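Local coordinates for protein first ORF in transposon ISC1904 (Sulfolobus solfataricus, PDB 3ILX) that probably binds DNA and exchanges its strands as a resolvase-family recombinase, this chain being the resolvase domain of the longer protein, at residues T114-F119 and K136-L141; Y71-V76 and E105-E110; F78-L83 and I94-Q99; L7-S12 and D18-Q23. All blocks are in the same frame, centred on the assembly; numbering follows the deposited sequence. Where two conformers were deposited one is given.

Overall arrangement
Interactions 3 and 4 lie beside the four-stranded parallel sheet and are only partly buried. Interaction 3, on edge strand 93-96, has apolar side-chain contacts and no hydrogen bond across its segments. Interaction 4, on the inner strand 4-11, adds two hydrogen bonds to apolar contacts. Interaction 2 is buried and charged, and ties helix 72-75 to the start of helix 105-125. It touches interaction 4 through the salt bridge of R10 with E107, and it packs on interaction 3 at P72 and F80. Interaction 1 uses a later part of helix 105-125. It is buried and apolar, and its centre lies about 20 Å from that of the chain. Interactions 1, 2 and 3 all touch the second subunit, whereas interaction 4 does not.

Interaction 1 (T114-F119 and K136-L141); sequences TILVSF and KCAEEL
L116 of helix 105-125 reaches across to A138 and L141 of helix 131-142. The two helices form an antiparallel pair. Their local axes are 9.4 Å apart at closest approach and make an angle of 160°.

The cross-contacts are apolar. The side chain of L116 works at two levels. Its CB faces the CB of A138 at 4.0 Å. The small alanine allows the backbones to come close here, with the CA atoms of L116 and A138 6.0 Å apart. Further out, CD1 of L116 meets CD1 of L141 at 3.6 Å. These two leucine side chains cross at about a right angle, methyl against methyl. In L116, CG stands anti to the carbonyl carbon (chi1 -71°), which turns the branch toward the partner helix. C137 is modelled in two conformers and adds only a minor, less certain contact to L116.

No hydrogen bond crosses between the segments. One polar pair lies within helix 131-142: K136 NZ and E140 OE2, one turn apart, form a salt bridge at 3.5 Å, weak as a hydrogen bond.

C137 SG forms an interchain disulfide with C137 of the second subunit. Around the pair, L116 packs on L112 of the second subunit, and L141 on V134 of the second subunit. The helical hairpin thus forms part of the dimer interface, away from the parallel sheet.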
loop_
_atom_site.group_PDB
_atom_site.type_symbol
_atom_site.label_atom_id
_atom_site.label_comp_id
_atom_site.label_asym_id
_atom_site.label_seq_id
_atom_site.Cartn_x
_atom_site.Cartn_y
_atom_site.Cartn_z
ATOM N N THR A 114 7.370 -12.295 -1.024
ATOM C CA THR A 114 7.384 -11.283 -2.084
ATOM C C THR A 114 7.987 -9.975 -1.598
ATOM O O THR A 114 8.826 -9.382 -2.286
ATOM C CB THR A 114 5.960 -11.056 -2.615
ATOM O OG1 THR A 114 5.458 -12.310 -3.080
ATOM C CG2 THR A 114 5.902 -10.028 -3.744
ATOM N N ILE A 115 7.559 -9.525 -0.401
ATOM C CA ILE A 115 8.033 -8.288 0.207
ATOM C C ILE A 115 9.562 -8.392 0.497
ATOM O O ILE A 115 10.321 -7.465 0.185
ATOM C CB ILE A 115 7.243 -7.977 1.526
ATOM C CG1 ILE A 115 5.784 -7.574 1.227
ATOM C CG2 ILE A 115 7.919 -6.867 2.349
ATOM C CD1 ILE A 115 4.850 -7.755 2.477
ATOM N N LEU A 116 9.989 -9.527 1.067
ATOM C CA LEU A 116 11.406 -9.775 1.407
ATOM C C LEU A 116 12.292 -9.744 0.176
ATOM O O LEU A 116 13.352 -9.119 0.200
ATOM C CB LEU A 116 11.589 -11.110 2.146
ATOM C CG LEU A 116 11.034 -11.066 3.579
ATOM C CD1 LEU A 116 10.983 -12.465 4.155
ATOM C CD2 LEU A 116 11.834 -10.142 4.470
ATOM N N VAL A 117 11.827 -10.351 -0.904
ATOM C CA VAL A 117 12.533 -10.299 -2.207
ATOM C C VAL A 117 12.693 -8.871 -2.741
ATOM O O VAL A 117 13.756 -8.493 -3.275
ATOM C CB VAL A 117 11.816 -11.174 -3.259
ATOM C CG1 VAL A 117 12.213 -10.790 -4.755
ATOM C CG2 VAL A 117 12.023 -12.683 -2.958
ATOM N N SER A 118 11.639 -8.084 -2.596
ATOM C CA SER A 118 11.684 -6.706 -3.007
ATOM C C SER A 118 12.723 -5.903 -2.216
ATOM O O SER A 118 13.534 -5.214 -2.833
ATOM C CB SER A 118 10.316 -6.033 -2.895
ATOM O OG SER A 118 10.500 -4.655 -3.149
ATOM N N PHE A 119 12.705 -6.019 -0.876
ATOM C CA PHE A 119 13.693 -5.333 -0.041
ATOM C C PHE A 119 15.140 -5.818 -0.298
ATOM O O PHE A 119 16.069 -4.997 -0.391
ATOM C CB PHE A 119 13.315 -5.486 1.437
ATOM C CG PHE A 119 12.341 -4.446 1.917
ATOM C CD1 PHE A 119 12.800 -3.287 2.544
ATOM C CD2 PHE A 119 10.980 -4.586 1.671
ATOM C CE1 PHE A 119 11.904 -2.299 2.984
ATOM C CE2 PHE A 119 10.066 -3.620 2.128
ATOM C CZ PHE A 119 10.534 -2.459 2.774
ATOM N N LYS A 136 18.471 -14.587 4.089
ATOM C CA LYS A 136 18.347 -15.642 5.063
ATOM C C LYS A 136 16.905 -15.760 5.604
ATOM O O LYS A 136 16.404 -16.877 5.815
ATOM C CB LYS A 136 19.374 -15.371 6.164
ATOM C CG LYS A 136 19.006 -15.842 7.533
ATOM C CD LYS A 136 19.749 -17.088 7.873
ATOM C CE LYS A 136 18.978 -17.847 8.909
ATOM N NZ LYS A 136 19.477 -19.238 8.877
ATOM N N CYS A 137 16.240 -14.625 5.825
ATOM C CA CYS A 137 14.835 -14.622 6.270
ATOM C C CYS A 137 13.896 -15.189 5.210
ATOM O O CYS A 137 13.039 -16.011 5.522
ATOM C CB CYS A 137 14.357 -13.218 6.644
ATOM S SG CYS A 137 15.183 -12.485 8.060
ATOM N N ALA A 138 14.047 -14.738 3.966
ATOM C CA ALA A 138 13.266 -15.294 2.852
ATOM C C ALA A 138 13.468 -16.820 2.741
ATOM O O ALA A 138 12.506 -17.576 2.601
ATOM C CB ALA A 138 13.594 -14.556 1.529
ATOM N N GLU A 139 14.706 -17.274 2.884
ATOM C CA GLU A 139 14.987 -18.705 2.901
ATOM C C GLU A 139 14.258 -19.459 4.053
ATOM O O GLU A 139 13.600 -20.498 3.823
ATOM C CB GLU A 139 16.510 -18.929 2.928
ATOM C CG GLU A 139 16.953 -20.368 3.130
ATOM C CD GLU A 139 16.764 -21.269 1.890
ATOM O OE1 GLU A 139 16.538 -20.748 0.765
ATOM O OE2 GLU A 139 16.841 -22.515 2.055
ATOM N N GLU A 140 14.365 -18.934 5.274
ATOM C CA GLU A 140 13.697 -19.541 6.427
ATOM C C GLU A 140 12.190 -19.687 6.148
ATOM O O GLU A 140 11.598 -20.716 6.482
ATOM C CB GLU A 140 13.934 -18.735 7.722
ATOM C CG GLU A 140 15.323 -18.889 8.359
ATOM C CD GLU A 140 15.593 -20.304 8.808
ATOM O OE1 GLU A 140 14.890 -20.804 9.712
ATOM O OE2 GLU A 140 16.499 -20.940 8.235
ATOM N N LEU A 141 11.586 -18.678 5.510
ATOM C CA LEU A 141 10.145 -18.697 5.225
ATOM C C LEU A 141 9.758 -19.653 4.121
ATOM O O LEU A 141 8.610 -20.094 4.083
ATOM C CB LEU A 141 9.589 -17.305 4.898
ATOM C CG LEU A 141 9.489 -16.300 6.031
ATOM C CD1 LEU A 141 8.805 -15.039 5.498
ATOM C CD2 LEU A 141 8.720 -16.869 7.228
#

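Interaction 2 (Y71-V76 and E105-E110); sequences YPDRLV and EEELVE
R74 and E107 meet in a buried salt-bridge network that also includes D73. It lies in the resolvase fold where helix 72-75 faces the first turn of helix 105-125. R74 NH2 donates to E107 OE1 at 2.7 Å, with an N-H...O angle of 166°. The acceptor lies near the guanidinium plane. It is met on its syn side, though tilted 28° out of the carboxylate plane. The two flat groups are turned 62° against each other. The arginine chain bends at chi2 and chi3, which folds its tip back toward helix 105-125.

R74 NH1 donates to water 1, which in turn donates to E107 OE1. NH1 also bonds to R10 O. E107 OE2 has R10 NH2 as its salt-bridge partner. D73 OD1 lies near R74 NE and NH2, but its place is doubtful, being too close to a neighbour in the model. D73 OD2 is hydrogen-bonded to T103 OG1 and forms a salt bridge with R77 NH1. It stands 4.4 Å from E107 OE2, a like-charge pair whose repulsion these arginines probably offset. The gathering of R10, R74 and R77 is consistent with the arginine-rich centre of serine recombinases.

Without the guanidinium, as with a leucine here, E107 OE1 would probably lose its charged mate and R10 O this donor. One face of the R74 guanidinium is covered by Y71 OH, 3.3 Å above its centre.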
loop_
_atom_site.group_PDB
_atom_site.type_symbol
_atom_site.label_atom_id
_atom_site.label_comp_id
_atom_site.label_asym_id
_atom_site.label_seq_id
_atom_site.Cartn_x
_atom_site.Cartn_y
_atom_site.Cartn_z
ATOM N N TYR A 71 -13.172 -9.282 4.413
ATOM C CA TYR A 71 -12.345 -8.545 5.365
ATOM C C TYR A 71 -11.359 -7.641 4.600
ATOM O O TYR A 71 -11.209 -7.779 3.358
ATOM C CB TYR A 71 -11.656 -9.490 6.382
ATOM C CG TYR A 71 -11.163 -10.793 5.783
ATOM C CD1 TYR A 71 -9.881 -10.871 5.224
ATOM C CD2 TYR A 71 -11.967 -11.947 5.768
ATOM C CE1 TYR A 71 -9.400 -12.056 4.684
ATOM C CE2 TYR A 71 -11.496 -13.139 5.194
ATOM C CZ TYR A 71 -10.208 -13.171 4.645
ATOM O OH TYR A 71 -9.675 -14.319 4.073
ATOM N N PRO A 72 -10.701 -6.702 5.319
ATOM C CA PRO A 72 -9.964 -5.650 4.598
ATOM C C PRO A 72 -8.863 -6.165 3.635
ATOM O O PRO A 72 -8.739 -5.635 2.501
ATOM C CB PRO A 72 -9.376 -4.778 5.734
ATOM C CG PRO A 72 -10.409 -4.985 6.919
ATOM C CD PRO A 72 -10.750 -6.462 6.782
ATOM N N ASP A 73 -8.105 -7.201 4.043
ATOM C CA ASP A 73 -6.990 -7.682 3.175
ATOM C C ASP A 73 -7.451 -8.412 1.906
ATOM O O ASP A 73 -6.646 -8.665 1.000
ATOM C CB ASP A 73 -5.906 -8.455 3.947
ATOM C CG ASP A 73 -6.189 -9.942 4.045
ATOM O OD1 ASP A 73 -7.339 -10.364 3.775
ATOM O OD2 ASP A 73 -5.256 -10.699 4.414
ATOM N N ARG A 74 -8.756 -8.672 1.788
ATOM C CA ARG A 74 -9.272 -9.075 0.479
ATOM C C ARG A 74 -8.991 -8.011 -0.588
ATOM O O ARG A 74 -8.632 -8.349 -1.734
ATOM C CB ARG A 74 -10.765 -9.398 0.532
ATOM C CG ARG A 74 -11.126 -10.632 1.424
ATOM C CD ARG A 74 -10.335 -11.880 0.972
ATOM N NE ARG A 74 -9.025 -11.992 1.622
ATOM C CZ ARG A 74 -8.135 -12.956 1.365
ATOM N NH1 ARG A 74 -8.389 -13.877 0.418
ATOM N NH2 ARG A 74 -6.980 -12.999 2.049
ATOM N N LEU A 75 -9.139 -6.740 -0.229
ATOM C CA LEU A 75 -8.913 -5.653 -1.210
ATOM C C LEU A 75 -7.449 -5.414 -1.491
ATOM O O LEU A 75 -7.036 -5.375 -2.654
ATOM C CB LEU A 75 -9.610 -4.327 -0.802
ATOM C CG LEU A 75 -11.089 -4.345 -1.217
ATOM C CD1 LEU A 75 -11.930 -3.286 -0.439
ATOM C CD2 LEU A 75 -11.244 -4.216 -2.756
ATOM N N VAL A 76 -6.668 -5.204 -0.435
ATOM C CA VAL A 76 -5.237 -4.918 -0.564
ATOM C C VAL A 76 -4.510 -5.363 0.682
ATOM O O VAL A 76 -5.116 -5.459 1.772
ATOM C CB VAL A 76 -4.920 -3.387 -0.730
ATOM C CG1 VAL A 76 -5.220 -2.904 -2.147
ATOM C CG2 VAL A 76 -5.677 -2.546 0.311
ATOM N N GLU A 105 -2.551 -19.009 6.261
ATOM C CA GLU A 105 -1.153 -18.936 6.607
ATOM C C GLU A 105 -0.301 -18.838 5.351
ATOM O O GLU A 105 0.594 -17.997 5.279
ATOM C CB GLU A 105 -0.743 -20.159 7.429
ATOM C CG GLU A 105 0.768 -20.243 7.633
ATOM C CD GLU A 105 1.161 -21.201 8.725
ATOM O OE1 GLU A 105 0.270 -21.733 9.411
ATOM O OE2 GLU A 105 2.370 -21.405 8.915
ATOM N N GLU A 106 -0.579 -19.701 4.384
ATOM C CA GLU A 106 0.168 -19.754 3.122
ATOM C C GLU A 106 0.186 -18.396 2.423
ATOM O O GLU A 106 1.174 -18.048 1.783
ATOM C CB GLU A 106 -0.448 -20.814 2.189
ATOM C CG GLU A 106 0.245 -20.962 0.827
ATOM C CD GLU A 106 -0.553 -21.801 -0.190
ATOM O OE1 GLU A 106 -1.431 -22.606 0.209
ATOM O OE2 GLU A 106 -0.293 -21.646 -1.406
ATOM N N GLU A 107 -0.915 -17.652 2.538
ATOM C CA GLU A 107 -1.057 -16.385 1.833
ATOM C C GLU A 107 -0.116 -15.356 2.481
ATOM O O GLU A 107 0.637 -14.655 1.783
ATOM C CB GLU A 107 -2.516 -15.884 1.808
ATOM C CG GLU A 107 -2.619 -14.440 1.228
ATOM C CD GLU A 107 -4.046 -13.910 1.048
ATOM O OE1 GLU A 107 -5.008 -14.658 1.300
ATOM O OE2 GLU A 107 -4.197 -12.725 0.647
ATOM N N LEU A 108 -0.119 -15.308 3.806
ATOM C CA LEU A 108 0.734 -14.361 4.508
ATOM C C LEU A 108 2.220 -14.613 4.264
ATOM O O LEU A 108 2.984 -13.644 4.140
ATOM C CB LEU A 108 0.506 -14.414 5.988
ATOM C CG LEU A 108 -0.811 -13.930 6.568
ATOM C CD1 LEU A 108 -0.918 -14.477 7.965
ATOM C CD2 LEU A 108 -0.861 -12.391 6.568
ATOM N N VAL A 109 2.603 -15.897 4.225
ATOM C CA VAL A 109 3.996 -16.304 4.059
ATOM C C VAL A 109 4.443 -15.943 2.648
ATOM O O VAL A 109 5.565 -15.468 2.419
ATOM C CB VAL A 109 4.159 -17.829 4.334
ATOM C CG1 VAL A 109 5.499 -18.363 3.890
ATOM C CG2 VAL A 109 3.926 -18.150 5.845
ATOM N N GLU A 110 3.551 -16.182 1.698
ATOM C CA GLU A 110 3.791 -15.857 0.315
ATOM C C GLU A 110 3.952 -14.353 0.129
ATOM O O GLU A 110 4.840 -13.906 -0.611
ATOM C CB GLU A 110 2.633 -16.362 -0.519
ATOM C CG GLU A 110 2.755 -16.073 -1.973
ATOM C CD GLU A 110 1.451 -16.340 -2.716
ATOM O OE1 GLU A 110 0.627 -17.181 -2.262
ATOM O OE2 GLU A 110 1.244 -15.686 -3.750
HETATM O O HOH W 1 -6.379 -16.059 -0.319
#

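Interaction 3 (F78-L83 and I94-Q99); sequences FGFEIL and IVVLNQ
L83, which packs on I94, also donates its backbone N to G79 O at 3.1 Å. The same oxygen accepts a second, weak bond from I82 N. G79 is at the N-cap of helix 80-89, and these bonds belong to its first turn. The helix belongs to a beta-alpha-beta crossover that links the parallel strands 64-69 and 93-96.

No hydrogen bond crosses the segments; the side-chain contacts are apolar. F80 and I94 approach from opposite directions. The ring tip, CZ, meets CG2 of I94 at 3.7 Å. The methyls of I94 and V96 meet the ring obliquely. In F80, CG lies anti to the backbone N (chi1 -170°), which sends the ring out to the strand. The other arm of I94 goes elsewhere: CD1 lies 4.1 Å from CB of L83 and 4.0 Å from L83 O. I94 therefore bridges two residues one helical turn apart.

Cut back to an alanine, this strand residue is likely to leave a gap beside F80 CZ and L83 CB. L75 of helix 72-75 also packs on both F80 and I94. P72 also packs on F80 and V96. V96 adds its CG1 methyl, 3.9 Å from CZ of F80.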
loop_
_atom_site.group_PDB
_atom_site.type_symbol
_atom_site.label_atom_id
_atom_site.label_comp_id
_atom_site.label_asym_id
_atom_site.label_seq_id
_atom_site.Cartn_x
_atom_site.Cartn_y
_atom_site.Cartn_z
ATOM N N PHE A 78 -1.660 -3.530 1.560
ATOM C CA PHE A 78 -1.245 -2.217 2.098
ATOM C C PHE A 78 -2.148 -1.183 1.472
ATOM O O PHE A 78 -2.545 -1.373 0.329
ATOM C CB PHE A 78 0.198 -1.873 1.665
ATOM C CG PHE A 78 1.251 -2.723 2.333
ATOM C CD1 PHE A 78 1.580 -2.513 3.684
ATOM C CD2 PHE A 78 1.892 -3.731 1.623
ATOM C CE1 PHE A 78 2.559 -3.313 4.329
ATOM C CE2 PHE A 78 2.880 -4.555 2.242
ATOM C CZ PHE A 78 3.211 -4.346 3.601
ATOM N N GLY A 79 -2.415 -0.081 2.178
ATOM C CA GLY A 79 -3.106 1.080 1.587
ATOM C C GLY A 79 -4.614 1.009 1.688
ATOM O O GLY A 79 -5.339 1.826 1.078
ATOM N N PHE A 80 -5.121 0.066 2.470
ATOM C CA PHE A 80 -6.570 0.068 2.702
ATOM C C PHE A 80 -7.085 1.489 3.051
ATOM O O PHE A 80 -8.135 1.911 2.580
ATOM C CB PHE A 80 -6.983 -0.986 3.746
ATOM C CG PHE A 80 -8.483 -1.180 3.851
ATOM C CD1 PHE A 80 -9.147 -2.041 3.005
ATOM C CD2 PHE A 80 -9.214 -0.492 4.810
ATOM C CE1 PHE A 80 -10.533 -2.243 3.109
ATOM C CE2 PHE A 80 -10.632 -0.673 4.932
ATOM C CZ PHE A 80 -11.285 -1.536 4.081
ATOM N N GLU A 81 -6.305 2.241 3.809
ATOM C CA GLU A 81 -6.684 3.593 4.229
ATOM C C GLU A 81 -6.754 4.527 3.040
ATOM O O GLU A 81 -7.607 5.385 3.005
ATOM C CB GLU A 81 -5.714 4.166 5.251
ATOM C CG GLU A 81 -5.610 3.373 6.558
ATOM C CD GLU A 81 -4.582 2.240 6.503
ATOM O OE1 GLU A 81 -4.162 1.762 5.403
ATOM O OE2 GLU A 81 -4.210 1.820 7.603
ATOM N N ILE A 82 -5.853 4.373 2.062
ATOM C CA ILE A 82 -5.945 5.191 0.852
ATOM C C ILE A 82 -7.273 4.866 0.154
ATOM O O ILE A 82 -8.015 5.763 -0.222
ATOM C CB ILE A 82 -4.729 4.974 -0.105
ATOM C CG1 ILE A 82 -3.461 5.528 0.541
ATOM C CG2 ILE A 82 -4.974 5.648 -1.506
ATOM C CD1 ILE A 82 -2.199 4.929 -0.078
ATOM N N LEU A 83 -7.607 3.586 0.028
ATOM C CA LEU A 83 -8.877 3.250 -0.630
ATOM C C LEU A 83 -10.079 3.882 0.046
ATOM O O LEU A 83 -11.020 4.299 -0.629
ATOM C CB LEU A 83 -9.093 1.737 -0.735
ATOM C CG LEU A 83 -8.032 1.023 -1.560
ATOM C CD1 LEU A 83 -8.327 -0.473 -1.489
ATOM C CD2 LEU A 83 -8.034 1.499 -3.038
ATOM N N ILE A 94 -16.855 1.278 1.740
ATOM C CA ILE A 94 -16.359 -0.092 1.707
ATOM C C ILE A 94 -16.920 -0.721 2.959
ATOM O O ILE A 94 -16.744 -0.167 4.029
ATOM C CB ILE A 94 -14.845 -0.174 1.789
ATOM C CG1 ILE A 94 -14.191 0.344 0.511
ATOM C CG2 ILE A 94 -14.378 -1.608 1.996
ATOM C CD1 ILE A 94 -12.858 1.038 0.853
ATOM N N VAL A 95 -17.589 -1.859 2.805
ATOM C CA VAL A 95 -18.076 -2.673 3.921
ATOM C C VAL A 95 -17.250 -3.948 3.992
ATOM O O VAL A 95 -17.060 -4.642 2.974
ATOM C CB VAL A 95 -19.572 -3.049 3.784
ATOM C CG1 VAL A 95 -20.079 -3.867 5.054
ATOM C CG2 VAL A 95 -20.386 -1.806 3.598
ATOM N N VAL A 96 -16.720 -4.226 5.175
ATOM C CA VAL A 96 -15.982 -5.452 5.427
ATOM C C VAL A 96 -16.865 -6.237 6.379
ATOM O O VAL A 96 -17.383 -5.672 7.360
ATOM C CB VAL A 96 -14.522 -5.191 5.971
ATOM C CG1 VAL A 96 -13.636 -4.502 4.915
ATOM C CG2 VAL A 96 -14.518 -4.319 7.219
ATOM N N LEU A 97 -17.121 -7.506 6.076
ATOM C CA LEU A 97 -18.040 -8.291 6.909
ATOM C C LEU A 97 -17.380 -8.643 8.227
ATOM O O LEU A 97 -18.043 -8.904 9.226
ATOM C CB LEU A 97 -18.485 -9.577 6.208
ATOM C CG LEU A 97 -19.244 -9.419 4.894
ATOM C CD1 LEU A 97 -19.652 -10.801 4.411
ATOM C CD2 LEU A 97 -20.442 -8.502 5.049
ATOM N N ASN A 98 -16.061 -8.673 8.215
ATOM C CA ASN A 98 -15.337 -8.775 9.448
ATOM C C ASN A 98 -14.182 -7.758 9.446
ATOM O O ASN A 98 -13.483 -7.599 8.431
ATOM C CB ASN A 98 -14.848 -10.211 9.657
ATOM C CG ASN A 98 -14.544 -10.505 11.118
ATOM O OD1 ASN A 98 -13.653 -9.885 11.732
ATOM N ND2 ASN A 98 -15.300 -11.432 11.697
ATOM N N GLN A 99 -14.018 -7.060 10.581
ATOM C CA GLN A 99 -12.947 -6.073 10.762
ATOM C C GLN A 99 -11.567 -6.729 10.705
ATOM O O GLN A 99 -10.635 -6.168 10.143
ATOM C CB GLN A 99 -13.118 -5.312 12.103
ATOM C CG GLN A 99 -14.289 -4.295 12.094
ATOM C CD GLN A 99 -14.032 -3.120 11.144
ATOM O OE1 GLN A 99 -12.982 -2.492 11.200
ATOM N NE2 GLN A 99 -14.998 -2.818 10.274
#

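Interaction 4 (L7-S12 and D18-Q23); sequences LYARVS and DDLANQ
Q23 reaches from helix 19-30 to the backbone of A9 and R10 on strand 4-11. This is the first beta-alpha step of a beta-alpha-beta crossover. Segments 7-11 and 19-23 run nearly antiparallel, their local axes at 156°. From CB the Q23 chain runs out extended, with CG anti to the backbone N (chi1 -172°). CG passes CB of A9 at 4.1 Å. CD lies 3.6 Å from R10 O, between the two bonded amide atoms. At the tip the amide bonds twice to one residue. OE1 accepts from R10 N at 2.9 Å, and NE2 donates to R10 O at 3.0 Å. Both donors lie above the carbonyl plane of their acceptor. The paired bonds fix the amide flip. Water 2 also donates to OE1 and to Y8 O.

L20 fills in beside Q23. Its CB lies 3.9 Å from CG2 of V11, and its CD1 lies 3.9 Å from CB of A9. The other V11 methyl, CG1, rests 3.6 Å from Q23 NE2.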
loop_
_atom_site.group_PDB
_atom_site.type_symbol
_atom_site.label_atom_id
_atom_site.label_comp_id
_atom_site.label_asym_id
_atom_site.label_seq_id
_atom_site.Cartn_x
_atom_site.Cartn_y
_atom_site.Cartn_z
ATOM N N LEU A 7 -19.858 -6.736 -4.862
ATOM C CA LEU A 7 -19.138 -7.681 -4.018
ATOM C C LEU A 7 -17.745 -7.912 -4.601
ATOM O O LEU A 7 -17.589 -8.146 -5.796
ATOM C CB LEU A 7 -19.897 -8.995 -3.914
ATOM C CG LEU A 7 -21.386 -8.861 -3.609
ATOM C CD1 LEU A 7 -22.033 -10.219 -3.546
ATOM C CD2 LEU A 7 -21.611 -8.103 -2.309
ATOM N N TYR A 8 -16.729 -7.815 -3.755
ATOM C CA TYR A 8 -15.386 -8.058 -4.233
ATOM C C TYR A 8 -14.805 -9.264 -3.502
ATOM O O TYR A 8 -14.763 -9.296 -2.276
ATOM C CB TYR A 8 -14.483 -6.840 -4.063
ATOM C CG TYR A 8 -13.108 -7.166 -4.614
ATOM C CD1 TYR A 8 -12.845 -7.036 -5.963
ATOM C CD2 TYR A 8 -12.103 -7.691 -3.792
ATOM C CE1 TYR A 8 -11.617 -7.368 -6.493
ATOM C CE2 TYR A 8 -10.841 -8.019 -4.321
ATOM C CZ TYR A 8 -10.611 -7.863 -5.662
ATOM O OH TYR A 8 -9.355 -8.186 -6.200
ATOM N N ALA A 9 -14.350 -10.260 -4.251
ATOM C CA ALA A 9 -13.793 -11.446 -3.612
ATOM C C ALA A 9 -12.443 -11.773 -4.231
ATOM O O ALA A 9 -12.250 -11.567 -5.413
ATOM C CB ALA A 9 -14.738 -12.637 -3.757
ATOM N N ARG A 10 -11.531 -12.316 -3.432
ATOM C CA ARG A 10 -10.173 -12.590 -3.888
ATOM C C ARG A 10 -9.562 -13.751 -3.103
ATOM O O ARG A 10 -9.714 -13.830 -1.884
ATOM C CB ARG A 10 -9.278 -11.324 -3.702
ATOM C CG ARG A 10 -7.866 -11.403 -4.398
ATOM C CD ARG A 10 -6.801 -10.444 -3.803
ATOM N NE ARG A 10 -6.763 -10.445 -2.315
ATOM C CZ ARG A 10 -6.006 -11.260 -1.593
ATOM N NH1 ARG A 10 -5.234 -12.187 -2.190
ATOM N NH2 ARG A 10 -6.066 -11.194 -0.267
ATOM N N VAL A 11 -8.864 -14.632 -3.806
ATOM C CA VAL A 11 -7.970 -15.603 -3.190
ATOM C C VAL A 11 -6.605 -15.528 -3.890
ATOM O O VAL A 11 -6.512 -15.185 -5.083
ATOM C CB VAL A 11 -8.543 -17.070 -3.245
ATOM C CG1 VAL A 11 -9.878 -17.186 -2.465
ATOM C CG2 VAL A 11 -8.725 -17.544 -4.683
ATOM N N SER A 12 -5.553 -15.849 -3.156
ATOM C CA SER A 12 -4.214 -15.762 -3.711
ATOM C C SER A 12 -3.992 -16.909 -4.687
ATOM O O SER A 12 -3.317 -16.730 -5.677
ATOM C CB SER A 12 -3.156 -15.777 -2.620
ATOM O OG SER A 12 -3.129 -14.512 -1.980
ATOM N N ASP A 18 -12.595 -24.861 -4.740
ATOM C CA ASP A 18 -13.831 -24.138 -4.413
ATOM C C ASP A 18 -13.660 -22.960 -3.449
ATOM O O ASP A 18 -14.647 -22.426 -2.933
ATOM C CB ASP A 18 -14.876 -25.115 -3.866
ATOM C CG ASP A 18 -15.723 -25.735 -4.961
ATOM O OD1 ASP A 18 -15.903 -25.085 -6.022
ATOM O OD2 ASP A 18 -16.223 -26.868 -4.753
ATOM N N ASP A 19 -12.416 -22.557 -3.218
ATOM C CA ASP A 19 -12.122 -21.519 -2.222
ATOM C C ASP A 19 -12.769 -20.173 -2.541
ATOM O O ASP A 19 -13.443 -19.580 -1.698
ATOM C CB ASP A 19 -10.608 -21.369 -2.022
ATOM C CG ASP A 19 -10.052 -22.367 -0.988
ATOM O OD1 ASP A 19 -10.743 -22.626 0.021
ATOM O OD2 ASP A 19 -8.928 -22.894 -1.167
ATOM N N LEU A 20 -12.558 -19.704 -3.762
ATOM C CA LEU A 20 -13.117 -18.447 -4.191
ATOM C C LEU A 20 -14.649 -18.516 -4.274
ATOM O O LEU A 20 -15.328 -17.610 -3.799
ATOM C CB LEU A 20 -12.516 -18.047 -5.527
ATOM C CG LEU A 20 -13.033 -16.766 -6.177
ATOM C CD1 LEU A 20 -12.627 -15.544 -5.340
ATOM C CD2 LEU A 20 -12.500 -16.675 -7.621
ATOM N N ALA A 21 -15.171 -19.595 -4.867
ATOM C CA ALA A 21 -16.616 -19.795 -5.019
ATOM C C ALA A 21 -17.314 -19.726 -3.667
ATOM O O ALA A 21 -18.379 -19.125 -3.545
ATOM C CB ALA A 21 -16.943 -21.117 -5.739
ATOM N N ASN A 22 -16.696 -20.312 -2.647
ATOM C CA ASN A 22 -17.253 -20.245 -1.296
ATOM C C ASN A 22 -17.191 -18.849 -0.664
ATOM O O ASN A 22 -18.040 -18.477 0.147
ATOM C CB ASN A 22 -16.593 -21.291 -0.406
ATOM C CG ASN A 22 -17.072 -22.703 -0.726
ATOM O OD1 ASN A 22 -18.253 -22.922 -1.040
ATOM N ND2 ASN A 22 -16.161 -23.667 -0.643
ATOM N N GLN A 23 -16.200 -18.062 -1.053
ATOM C CA GLN A 23 -16.132 -16.682 -0.566
ATOM C C GLN A 23 -17.266 -15.859 -1.199
ATOM O O GLN A 23 -17.939 -15.059 -0.534
ATOM C CB GLN A 23 -14.751 -16.065 -0.891
ATOM C CG GLN A 23 -14.463 -14.709 -0.275
ATOM C CD GLN A 23 -13.046 -14.205 -0.625
ATOM O OE1 GLN A 23 -12.875 -13.046 -0.994
ATOM N NE2 GLN A 23 -12.049 -15.087 -0.539
HETATM O O HOH W 2 -14.405 -10.998 -0.028
#